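Local coordinates for ABC transporter, substrate binding protein (Agrobacterium tumefaciens, PDB 3C9H) that probably binds a solute in the periplasm and hands it to an ABC transporter in the inner membrane, and also holds a magnesium ion, at residues Ala22-Leu27 / Leu46-Ile51; Lys79-Gly84 / Pro268-Asn273; Pro136-Tyr141 / Ser237-Trp242; Ile173-Ile178 / Lys203-Ala208; Arg324-Pro327 / Met333-Leu336. All blocks are in the same frame, centred on the assembly; numbering follows the deposited sequence.

Along the chain, contact 1 closes first; contact 2 then opens and joins segments whose nearest ends are 184 positions apart, so that contacts 3 and 4 both lie between its two segments, contact 4 in turn between those of contact 3; contact 5 comes last. Contact 1 sets strand 20-24 against helix 44-57, and contact 2 sets helix 70-82 against the loop after strand 258-268, their centres about 23 Å apart. Contacts 3 and 4, with centres about 17 Å apart, lie about strands 135-142, 230-235 and 173-176. L46 of contact 1 packs on Y238 and D241 of contact 3. Contact 5 starts at the end of strand 323-325, a parallel partner of strand 258-268. This fits the two-lobed architecture of periplasmic binding proteins.

Contact 1. Residues Ala22-Leu27 / Leu46-Ile51; sequences AVFPAL and LATPMI
F24 lays one face of its ring over the CG2 methyl of I51: CG2 of I51 stands 3.8 Å from the centroid of the F24 ring and only 10° off the ring normal, a CH-pi contact almost straight above the centre. The same methyl comes within 3.8 Å of CG of F24, while the other arm of the isoleucine reaches farther out, its CD1 lying 3.8 Å from CE2 of F24. The two side chains meet at about a right angle, and the branched isoleucine suits this place because one arm caps the ring centre and the other reaches its rim by CE2 and CZ. With CG2 of I51 opposite the backbone N and CG1 beside that N (chi1 -66°), both arms can reach the ring. T48 approaches differently, at the ring edge, with OG1 4.2 Å from CZ of F24. That hydroxyl is hydrogen-bonded to the backbone O of E44, one turn back in the helix, so its polar end is satisfied within the helix while it lies loosely at the ring edge. Q55, farther along the same helix, bonds to O of F24 through NE2. Strand 20-24 pairs with strand 62-67, whose Y65 also touches I51, so the contact is helix-on-sheet packing in an alpha/beta lobe of the periplasmic binding protein fold.

Contact 2. Residues Lys79-Gly84 / Pro268-Asn273; sequences KETDAG and PEAAAN
The end of helix 70-82 meets a type I beta turn, P268 to A271, which links strand 258-268 to helix 274-285 in this periplasmic binding protein fold. Where the CA atoms of T81 and A270 are nearest, they lie 5.9 Å apart, a spacing that suits the small side chain of alanine. CB of A270 points at the helix and rests 3.8 Å from OG1 of T81 and 4.2 Å from its CG2, so the methyl lies against both branches of the threonine. E269, which is exposed, bends at chi2 (-89°) and brings OE1 to 3.9 Å from CG2 of T81, a loose contact of carboxylate with methyl. The helix finishes in a Schellman motif at G84, whose positive phi (80°) is one that glycine adopts readily. Backbone bonds join E269 to Y107 and A270 to T87, and T81 also touches Y107. Polar contact between the segments runs through water: OG1 of T81 is hydrogen-bonded to the backbone O of I77 in the preceding helical turn, and it also accepts a hydrogen bond from a water at 2.7 Å. That water accepts in its turn from the backbone N of A270, at 3.1 Å.

Contact 3. Residues Pro136-Tyr141 / Ser237-Trp242; sequences PAVFVY and SYAADW
Segment 136-141 of strand 135-142 runs past segment 237-242 of helix 236-245 with its nearest CA atoms, those of V140 and A239, 7.3 Å apart, a close approach that a residue as small as alanine permits. A239 directs its CB at the strand, and V140 and V138, two residues apart and so on the same face of the strand, both direct theirs at the helix. The alanine methyl meets one branch of each valine. CG1 of V140 lies 3.7 Å from CB of A239, while CG2 of V138 is looser, 4.3 Å from the same CB. In V140 a chi1 of -64° sets CG1 beside the backbone N, where it meets the alanine methyl. All three residues are buried, and no hydrogen bond crosses between the segments: the join is apolar, and beta-branched valines suit it because they favour strand geometry and offer methyls close to the backbone. S237, two residues before A239, instead bonds through OG to OE1 of E135, just before the strand segment. Around this contact, I251 of strand 249-252 touches both V138 and A239, and I234 of strand 230-235 touches V140. Strand 135-142 pairs antiparallel with both of these strands, and helix 216-224 packs against Y238 and W242 of the helix.

Contact 4. Residues Ile173-Ile178 / Lys203-Ala208; sequences IATYDI and KAMGAA
CD1 of I173 meets the end of helix 198-207, touching M205 in its last turn and A208 just after it: it lies 3.7 Å from CB of A208 and 4.0 Å from CG of M205. It also comes within 4.0 Å of CA of M205, so the end of the isoleucine rests against helix backbone as well as side chain. The long branch is well suited to bridging this gap, since the nearest CA atoms, of I173 and A208, are 7.4 Å apart. Its CG1 sits between the backbone N and the carbonyl carbon (chi1 64°), and the chain then runs extended to CD1 (chi2 168°). M205 extends along the strand toward T175: with chi2 at -172° it carries SD to 4.5 Å from CG2 of T175, a loose contact at the far end of the patch. The flexible thioether suits a surface shared by two residues of one strand face, and the small A208 leaves room for the isoleucine. This is packing of helix 198-207 on strand 173-176 in an alpha/beta lobe, the strand being parallel to its neighbours 211-213 and 230-235. T175 turns its methyl to the helix while OG1 is satisfied by a hydrogen bond to the backbone O of Y232. V210, in the connection to strand 211-213, touches I173, T175 and M205. L162 of helix 155-164 touches both I173 and A208.

Contact 5. Residues Arg324-Pro327 / Met333-Leu336; sequences RPVP and MVYL
V326 carries its CG1 opposite the backbone N (chi1 -168°), and Y335 swings its ring beside its own backbone N (chi1 -51°); these two torsions bring the valine methyl and the phenol together. CG1 of V326 lies 3.7 Å from CE2 of Y335 and 3.9 Å from OH of the same tyrosine, approaching the ring obliquely. Although CB of Y335 does not face the other segment, the long side chain turns its far end there, and its OH comes to 3.3 Å from the carbonyl O of P327. V334, the preceding residue, adds apolar contacts. Its CG1 is 4.3 Å from CG1 of V326 and equally far from CD of P327. Both methyls of V334 also lie near O of P327, CG1 at 4.2 Å and CG2 at 4.1 Å. Valines give compact surfaces at close quarters, whereas the tyrosine spans a longer distance and brings a polar group to its end. M96 of helix 96-104 touches both V326 and Y335, and D97 and V100 add to the cover of the tyrosine. R190 of helix 183-194 lies against V326 and V334. With five residues between the two segments, the end of strand 323-325 and the residues after it pack on the approach to the C-terminal helix 338-353, flanked by helices 96-104 and 183-194 of this periplasmic binding protein fold.

Contact 1. Residues Ala22-Leu27 / Leu46-Ile51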
# COMPACT_ATOMS: atom_id res chain seq x y z
N ALA A 22 -11.73 14.73 3.64
CA ALA A 22 -11.31 15.64 4.67
C ALA A 22 -10.79 16.93 4.04
O ALA A 22 -9.88 16.89 3.20
CB ALA A 22 -10.21 14.99 5.53
N VAL A 23 -11.35 18.06 4.44
CA VAL A 23 -10.98 19.35 3.86
C VAL A 23 -10.23 20.21 4.89
O VAL A 23 -10.77 20.56 5.94
CB VAL A 23 -12.21 20.11 3.29
CG1 VAL A 23 -11.79 21.44 2.69
CG2 VAL A 23 -12.93 19.28 2.22
N PHE A 24 -8.98 20.53 4.57
CA PHE A 24 -8.11 21.32 5.44
C PHE A 24 -7.99 22.78 4.91
O PHE A 24 -7.34 23.03 3.89
CB PHE A 24 -6.72 20.69 5.52
CG PHE A 24 -6.71 19.30 6.10
CD1 PHE A 24 -6.24 19.07 7.37
CD2 PHE A 24 -7.10 18.21 5.33
CE1 PHE A 24 -6.20 17.81 7.89
CE2 PHE A 24 -7.08 16.96 5.85
CZ PHE A 24 -6.64 16.75 7.11
N PRO A 25 -8.59 23.76 5.61
CA PRO A 25 -8.47 25.15 5.15
C PRO A 25 -7.05 25.67 5.16
O PRO A 25 -6.24 25.19 5.94
CB PRO A 25 -9.31 25.92 6.16
CG PRO A 25 -10.22 24.91 6.74
CD PRO A 25 -9.41 23.66 6.83
N ALA A 26 -6.77 26.64 4.29
CA ALA A 26 -5.46 27.29 4.25
C ALA A 26 -5.11 27.79 5.67
O ALA A 26 -5.95 28.37 6.35
CB ALA A 26 -5.47 28.44 3.24
N LEU A 27 -3.88 27.55 6.11
CA LEU A 27 -3.45 28.02 7.43
C LEU A 27 -3.44 29.54 7.54
O LEU A 27 -3.73 30.10 8.61
CB LEU A 27 -2.05 27.48 7.76
CG LEU A 27 -1.92 25.98 7.90
CD1 LEU A 27 -0.53 25.66 8.45
CD2 LEU A 27 -3.02 25.41 8.79
N LEU A 46 -3.28 8.66 9.24
CA LEU A 46 -1.84 8.58 9.04
C LEU A 46 -1.33 9.66 8.07
O LEU A 46 -0.15 10.08 8.13
CB LEU A 46 -1.50 7.17 8.53
CG LEU A 46 -0.29 6.38 9.03
CD1 LEU A 46 0.04 6.57 10.51
CD2 LEU A 46 -0.52 4.91 8.66
N ALA A 47 -2.19 10.12 7.18
CA ALA A 47 -1.85 11.15 6.21
C ALA A 47 -1.76 12.56 6.83
O ALA A 47 -1.09 13.44 6.30
CB ALA A 47 -2.84 11.13 5.04
N THR A 48 -2.42 12.76 7.97
CA THR A 48 -2.60 14.08 8.54
C THR A 48 -1.30 14.82 8.81
O THR A 48 -1.21 15.98 8.47
CB THR A 48 -3.58 14.01 9.78
OG1 THR A 48 -4.86 13.61 9.28
CG2 THR A 48 -3.72 15.36 10.49
N PRO A 49 -0.27 14.17 9.39
CA PRO A 49 1.04 14.82 9.58
C PRO A 49 1.73 15.27 8.26
O PRO A 49 2.45 16.29 8.24
CB PRO A 49 1.87 13.73 10.28
CG PRO A 49 0.87 12.91 11.02
CD PRO A 49 -0.28 12.83 10.00
N MET A 50 1.52 14.53 7.18
CA MET A 50 2.02 14.96 5.87
C MET A 50 1.26 16.19 5.38
O MET A 50 1.88 17.17 4.91
CB MET A 50 1.95 13.83 4.84
CG MET A 50 2.87 12.66 5.14
SD MET A 50 4.66 12.98 5.22
CE MET A 50 4.97 13.20 3.47
N ILE A 51 -0.06 16.15 5.51
CA ILE A 51 -0.89 17.29 5.15
C ILE A 51 -0.50 18.53 5.97
O ILE A 51 -0.34 19.62 5.43
CB ILE A 51 -2.39 16.95 5.28
CG1 ILE A 51 -2.79 15.87 4.26
CG2 ILE A 51 -3.24 18.17 5.06
CD1 ILE A 51 -4.04 15.06 4.58

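Contact 2. Residues Lys79-Gly84 / Pro268-Asn273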
# COMPACT_ATOMS: atom_id res chain seq x y z
N LYS A 79 -12.33 7.66 -15.58
CA LYS A 79 -13.68 8.16 -15.87
C LYS A 79 -13.77 9.66 -16.02
O LYS A 79 -14.37 10.16 -16.96
CB LYS A 79 -14.66 7.72 -14.81
CG LYS A 79 -15.10 6.33 -15.02
CD LYS A 79 -16.10 5.91 -13.96
CE LYS A 79 -16.20 4.38 -13.81
NZ LYS A 79 -16.35 4.06 -12.35
N GLU A 80 -13.18 10.38 -15.07
CA GLU A 80 -13.21 11.83 -15.09
C GLU A 80 -12.43 12.38 -16.28
O GLU A 80 -12.92 13.26 -16.98
CB GLU A 80 -12.70 12.43 -13.78
CG GLU A 80 -13.70 12.22 -12.63
CD GLU A 80 -13.16 12.57 -11.24
OE1 GLU A 80 -11.93 12.74 -11.05
OE2 GLU A 80 -14.01 12.67 -10.31
N THR A 81 -11.25 11.84 -16.53
CA THR A 81 -10.43 12.27 -17.63
C THR A 81 -11.16 11.99 -18.95
O THR A 81 -11.29 12.89 -19.77
CB THR A 81 -9.05 11.58 -17.65
OG1 THR A 81 -8.37 11.84 -16.41
CG2 THR A 81 -8.19 12.12 -18.82
N ASP A 82 -11.68 10.78 -19.13
CA ASP A 82 -12.37 10.39 -20.35
C ASP A 82 -13.59 11.29 -20.62
O ASP A 82 -13.93 11.58 -21.79
CB ASP A 82 -12.84 8.93 -20.30
CG ASP A 82 -11.70 7.92 -20.48
OD1 ASP A 82 -10.54 8.29 -20.81
OD2 ASP A 82 -11.97 6.72 -20.28
N ALA A 83 -14.24 11.72 -19.55
CA ALA A 83 -15.42 12.59 -19.62
C ALA A 83 -15.13 14.04 -20.02
O ALA A 83 -16.05 14.83 -20.21
CB ALA A 83 -16.14 12.57 -18.28
N GLY A 84 -13.86 14.41 -20.15
CA GLY A 84 -13.47 15.78 -20.47
C GLY A 84 -13.50 16.68 -19.26
O GLY A 84 -13.43 17.91 -19.38
N PRO A 268 -2.07 13.72 -12.33
CA PRO A 268 -2.91 13.43 -13.47
C PRO A 268 -2.83 14.50 -14.59
O PRO A 268 -2.69 15.69 -14.33
CB PRO A 268 -4.33 13.38 -12.85
CG PRO A 268 -4.08 12.98 -11.39
CD PRO A 268 -2.84 13.79 -11.07
N GLU A 269 -2.89 14.03 -15.83
CA GLU A 269 -2.97 14.88 -17.01
C GLU A 269 -4.11 15.92 -16.91
O GLU A 269 -3.93 17.07 -17.33
CB GLU A 269 -3.18 13.99 -18.23
CG GLU A 269 -3.09 14.72 -19.54
CD GLU A 269 -4.42 15.28 -20.02
OE1 GLU A 269 -5.48 14.91 -19.44
OE2 GLU A 269 -4.41 16.08 -20.99
N ALA A 270 -5.25 15.51 -16.33
CA ALA A 270 -6.45 16.36 -16.24
C ALA A 270 -6.60 17.09 -14.91
O ALA A 270 -7.69 17.57 -14.55
CB ALA A 270 -7.67 15.54 -16.50
N ALA A 271 -5.51 17.18 -14.16
CA ALA A 271 -5.47 17.97 -12.94
C ALA A 271 -5.99 19.37 -13.21
O ALA A 271 -5.64 19.98 -14.22
CB ALA A 271 -4.04 18.05 -12.42
N ALA A 272 -6.82 19.88 -12.29
CA ALA A 272 -7.26 21.26 -12.37
C ALA A 272 -6.12 22.18 -11.97
O ALA A 272 -5.98 23.28 -12.50
CB ALA A 272 -8.48 21.47 -11.49
N ASN A 273 -5.30 21.72 -11.03
CA ASN A 273 -4.18 22.50 -10.54
C ASN A 273 -2.90 21.67 -10.50
O ASN A 273 -2.42 21.32 -9.43
CB ASN A 273 -4.53 23.06 -9.16
CG ASN A 273 -5.39 24.32 -9.26
OD1 ASN A 273 -4.86 25.41 -9.49
ND2 ASN A 273 -6.70 24.16 -9.10
O HOH W 1 -5.79 12.52 -15.99

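Contact 3. Residues Pro136-Tyr141 / Ser237-Trp242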
# COMPACT_ATOMS: atom_id res chain seq x y z
N PRO A 136 6.38 -3.36 3.70
CA PRO A 136 6.24 -4.80 3.55
C PRO A 136 4.83 -5.33 3.83
O PRO A 136 4.07 -4.70 4.57
CB PRO A 136 7.21 -5.35 4.59
CG PRO A 136 7.12 -4.36 5.73
CD PRO A 136 6.96 -3.00 5.00
N ALA A 137 4.50 -6.46 3.20
CA ALA A 137 3.30 -7.24 3.48
C ALA A 137 3.66 -8.30 4.51
O ALA A 137 4.51 -9.20 4.25
CB ALA A 137 2.83 -7.92 2.25
N VAL A 138 3.00 -8.22 5.66
CA VAL A 138 3.41 -8.97 6.85
C VAL A 138 2.28 -9.82 7.42
O VAL A 138 1.11 -9.67 7.05
CB VAL A 138 3.88 -7.99 7.96
CG1 VAL A 138 4.99 -7.09 7.44
CG2 VAL A 138 2.68 -7.16 8.53
N PHE A 139 2.65 -10.74 8.30
CA PHE A 139 1.67 -11.46 9.10
C PHE A 139 1.38 -10.62 10.33
O PHE A 139 2.26 -9.98 10.88
CB PHE A 139 2.17 -12.83 9.60
CG PHE A 139 2.64 -13.81 8.54
CD1 PHE A 139 2.44 -13.60 7.18
CD2 PHE A 139 3.27 -14.97 8.93
CE1 PHE A 139 2.87 -14.54 6.24
CE2 PHE A 139 3.70 -15.93 7.99
CZ PHE A 139 3.49 -15.72 6.66
N VAL A 140 0.14 -10.68 10.79
CA VAL A 140 -0.24 -10.12 12.04
C VAL A 140 -0.92 -11.22 12.86
O VAL A 140 -1.46 -12.19 12.30
CB VAL A 140 -1.13 -8.86 11.89
CG1 VAL A 140 -0.35 -7.74 11.20
CG2 VAL A 140 -2.42 -9.17 11.12
N TYR A 141 -0.83 -11.11 14.17
CA TYR A 141 -1.46 -12.10 15.05
C TYR A 141 -1.98 -11.44 16.31
O TYR A 141 -1.52 -10.36 16.70
CB TYR A 141 -0.49 -13.24 15.40
CG TYR A 141 0.74 -12.86 16.21
CD1 TYR A 141 0.81 -13.14 17.58
CD2 TYR A 141 1.82 -12.23 15.61
CE1 TYR A 141 1.95 -12.78 18.32
CE2 TYR A 141 2.94 -11.90 16.33
CZ TYR A 141 2.99 -12.16 17.68
OH TYR A 141 4.11 -11.82 18.38
N SER A 237 3.29 -1.14 7.79
CA SER A 237 3.27 0.23 8.31
C SER A 237 2.02 0.45 9.16
O SER A 237 2.10 0.96 10.25
CB SER A 237 3.30 1.20 7.13
OG SER A 237 2.40 0.78 6.11
N TYR A 238 0.87 0.05 8.65
CA TYR A 238 -0.39 0.17 9.36
C TYR A 238 -0.38 -0.74 10.58
O TYR A 238 -0.89 -0.36 11.63
CB TYR A 238 -1.54 -0.24 8.45
CG TYR A 238 -1.86 0.71 7.29
CD1 TYR A 238 -1.04 1.79 6.96
CD2 TYR A 238 -2.99 0.52 6.54
CE1 TYR A 238 -1.34 2.64 5.88
CE2 TYR A 238 -3.31 1.35 5.49
CZ TYR A 238 -2.48 2.42 5.17
OH TYR A 238 -2.81 3.24 4.11
N ALA A 239 0.21 -1.93 10.44
CA ALA A 239 0.26 -2.87 11.54
C ALA A 239 1.10 -2.26 12.68
O ALA A 239 0.68 -2.31 13.82
CB ALA A 239 0.83 -4.20 11.08
N ALA A 240 2.25 -1.68 12.35
CA ALA A 240 3.09 -1.01 13.35
C ALA A 240 2.36 0.16 14.00
O ALA A 240 2.48 0.36 15.22
CB ALA A 240 4.43 -0.57 12.74
N ASP A 241 1.58 0.91 13.23
CA ASP A 241 0.75 2.00 13.77
C ASP A 241 -0.27 1.50 14.76
O ASP A 241 -0.40 2.04 15.86
CB ASP A 241 -0.00 2.75 12.66
CG ASP A 241 -0.77 3.94 13.19
OD1 ASP A 241 -0.11 4.86 13.72
OD2 ASP A 241 -2.02 3.93 13.10
N TRP A 242 -1.01 0.46 14.37
CA TRP A 242 -1.97 -0.20 15.25
C TRP A 242 -1.32 -0.71 16.54
O TRP A 242 -1.80 -0.41 17.64
CB TRP A 242 -2.68 -1.36 14.56
CG TRP A 242 -3.96 -0.93 14.03
CD1 TRP A 242 -4.17 -0.23 12.86
CD2 TRP A 242 -5.23 -1.07 14.65
NE1 TRP A 242 -5.51 0.05 12.71
CE2 TRP A 242 -6.19 -0.46 13.80
CE3 TRP A 242 -5.67 -1.69 15.82
CZ2 TRP A 242 -7.54 -0.42 14.10
CZ3 TRP A 242 -7.02 -1.66 16.12
CH2 TRP A 242 -7.94 -1.03 15.26

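Contact 4. Residues Ile173-Ile178 / Lys203-Ala208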
# COMPACT_ATOMS: atom_id res chain seq x y z
N ILE A 173 -9.31 -16.28 10.56
CA ILE A 173 -8.15 -15.70 9.86
C ILE A 173 -8.66 -14.84 8.74
O ILE A 173 -9.79 -14.99 8.27
CB ILE A 173 -7.17 -16.77 9.32
CG1 ILE A 173 -7.86 -17.64 8.27
CG2 ILE A 173 -6.61 -17.61 10.50
CD1 ILE A 173 -6.91 -18.49 7.49
N ALA A 174 -7.82 -13.91 8.31
CA ALA A 174 -8.24 -12.91 7.33
C ALA A 174 -7.10 -12.47 6.40
O ALA A 174 -5.92 -12.54 6.76
CB ALA A 174 -8.82 -11.70 8.04
N THR A 175 -7.49 -12.02 5.21
CA THR A 175 -6.57 -11.47 4.23
C THR A 175 -7.32 -10.48 3.31
O THR A 175 -8.53 -10.25 3.46
CB THR A 175 -5.90 -12.59 3.40
OG1 THR A 175 -4.79 -12.05 2.68
CG2 THR A 175 -6.89 -13.25 2.42
N TYR A 176 -6.57 -9.84 2.41
CA TYR A 176 -7.16 -8.92 1.45
C TYR A 176 -8.05 -9.68 0.47
O TYR A 176 -7.68 -10.75 -0.00
CB TYR A 176 -6.09 -8.21 0.62
CG TYR A 176 -5.54 -6.95 1.22
CD1 TYR A 176 -4.21 -6.85 1.62
CD2 TYR A 176 -6.35 -5.83 1.37
CE1 TYR A 176 -3.70 -5.65 2.14
CE2 TYR A 176 -5.84 -4.65 1.88
CZ TYR A 176 -4.53 -4.56 2.24
OH TYR A 176 -4.06 -3.37 2.74
N ASP A 177 -9.20 -9.11 0.21
CA ASP A 177 -10.00 -9.46 -0.94
C ASP A 177 -9.34 -8.83 -2.16
O ASP A 177 -9.46 -7.62 -2.39
CB ASP A 177 -11.40 -8.90 -0.75
CG ASP A 177 -12.33 -9.29 -1.88
OD1 ASP A 177 -11.88 -9.77 -2.95
OD2 ASP A 177 -13.54 -9.12 -1.68
N ILE A 178 -8.66 -9.65 -2.92
CA ILE A 178 -7.89 -9.16 -4.05
C ILE A 178 -8.78 -8.62 -5.18
O ILE A 178 -8.30 -7.89 -6.03
CB ILE A 178 -6.86 -10.16 -4.57
CG1 ILE A 178 -7.49 -11.30 -5.39
CG2 ILE A 178 -6.02 -10.70 -3.42
CD1 ILE A 178 -6.48 -12.12 -6.16
N LYS A 203 -5.43 -22.26 -0.82
CA LYS A 203 -6.33 -23.39 -0.53
C LYS A 203 -6.48 -23.62 0.98
O LYS A 203 -7.60 -23.67 1.48
CB LYS A 203 -5.86 -24.66 -1.24
CG LYS A 203 -6.08 -24.61 -2.76
CD LYS A 203 -5.31 -25.72 -3.50
CE LYS A 203 -5.49 -25.63 -5.05
NZ LYS A 203 -6.92 -25.85 -5.52
N ALA A 204 -5.36 -23.71 1.70
CA ALA A 204 -5.40 -23.84 3.17
C ALA A 204 -6.23 -22.74 3.83
O ALA A 204 -7.00 -23.02 4.75
CB ALA A 204 -4.00 -23.86 3.75
N MET A 205 -6.10 -21.50 3.36
CA MET A 205 -6.85 -20.38 3.96
C MET A 205 -8.35 -20.57 3.69
O MET A 205 -9.19 -20.32 4.58
CB MET A 205 -6.36 -19.01 3.43
CG MET A 205 -4.98 -18.53 3.98
SD MET A 205 -4.47 -16.82 3.56
CE MET A 205 -4.17 -17.06 1.83
N GLY A 206 -8.69 -21.00 2.48
CA GLY A 206 -10.09 -21.28 2.14
C GLY A 206 -10.71 -22.39 2.99
O GLY A 206 -11.85 -22.28 3.41
N ALA A 207 -9.93 -23.44 3.28
CA ALA A 207 -10.34 -24.52 4.19
C ALA A 207 -10.48 -24.06 5.64
O ALA A 207 -11.35 -24.55 6.37
CB ALA A 207 -9.37 -25.66 4.10
N ALA A 208 -9.65 -23.10 6.04
CA ALA A 208 -9.79 -22.42 7.33
C ALA A 208 -10.90 -21.37 7.37
O ALA A 208 -11.06 -20.66 8.36
CB ALA A 208 -8.44 -21.82 7.77

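Contact 5. Residues Arg324-Pro327 / Met333-Leu336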
# COMPACT_ATOMS: atom_id res chain seq x y z
N ARG A 324 11.34 -8.73 -1.24
CA ARG A 324 11.00 -8.84 -2.65
C ARG A 324 10.25 -7.56 -3.10
O ARG A 324 9.03 -7.57 -3.23
CB ARG A 324 10.15 -10.10 -2.90
CG ARG A 324 10.76 -11.41 -2.39
CD ARG A 324 12.16 -11.64 -3.01
NE ARG A 324 12.50 -13.06 -3.09
CZ ARG A 324 12.85 -13.82 -2.06
NH1 ARG A 324 12.93 -13.31 -0.84
NH2 ARG A 324 13.13 -15.11 -2.23
N PRO A 325 11.00 -6.46 -3.31
CA PRO A 325 10.37 -5.21 -3.78
C PRO A 325 10.02 -5.25 -5.25
O PRO A 325 10.47 -6.13 -5.97
CB PRO A 325 11.43 -4.13 -3.52
CG PRO A 325 12.75 -4.88 -3.45
CD PRO A 325 12.46 -6.32 -3.13
N VAL A 326 9.22 -4.26 -5.67
CA VAL A 326 8.71 -4.15 -7.03
C VAL A 326 9.30 -2.86 -7.68
O VAL A 326 9.13 -1.76 -7.14
CB VAL A 326 7.16 -4.08 -7.03
CG1 VAL A 326 6.61 -4.26 -8.43
CG2 VAL A 326 6.55 -5.14 -6.06
N PRO A 327 10.02 -3.00 -8.81
CA PRO A 327 10.58 -1.84 -9.51
C PRO A 327 9.55 -1.12 -10.40
O PRO A 327 8.63 -1.77 -10.93
CB PRO A 327 11.71 -2.44 -10.35
CG PRO A 327 11.24 -3.86 -10.64
CD PRO A 327 10.34 -4.28 -9.49
N MET A 333 5.34 -3.52 -18.29
CA MET A 333 5.81 -4.90 -18.50
C MET A 333 6.08 -5.71 -17.22
O MET A 333 5.98 -6.94 -17.25
CB MET A 333 7.10 -4.90 -19.34
CG MET A 333 8.26 -4.13 -18.69
SD MET A 333 9.74 -4.23 -19.71
CE MET A 333 10.54 -2.65 -19.38
N VAL A 334 6.45 -5.04 -16.13
CA VAL A 334 6.63 -5.74 -14.83
C VAL A 334 5.31 -6.32 -14.30
O VAL A 334 5.30 -7.31 -13.54
CB VAL A 334 7.25 -4.78 -13.76
CG1 VAL A 334 7.49 -5.52 -12.43
CG2 VAL A 334 8.55 -4.17 -14.28
N TYR A 335 4.20 -5.70 -14.70
CA TYR A 335 2.87 -6.00 -14.17
C TYR A 335 1.97 -6.78 -15.13
O TYR A 335 2.10 -6.68 -16.35
CB TYR A 335 2.19 -4.69 -13.84
CG TYR A 335 3.04 -3.79 -13.00
CD1 TYR A 335 3.71 -2.69 -13.56
CD2 TYR A 335 3.21 -4.03 -11.64
CE1 TYR A 335 4.49 -1.86 -12.78
CE2 TYR A 335 3.99 -3.18 -10.84
CZ TYR A 335 4.63 -2.10 -11.42
OH TYR A 335 5.39 -1.29 -10.64
N LEU A 336 1.02 -7.51 -14.54
CA LEU A 336 0.07 -8.36 -15.27
C LEU A 336 -0.92 -7.53 -16.09
O LEU A 336 -1.54 -6.61 -15.58
CB LEU A 336 -0.73 -9.23 -14.29
CG LEU A 336 -0.03 -10.47 -13.71
CD1 LEU A 336 1.25 -10.07 -12.98
CD2 LEU A 336 -0.97 -11.21 -12.77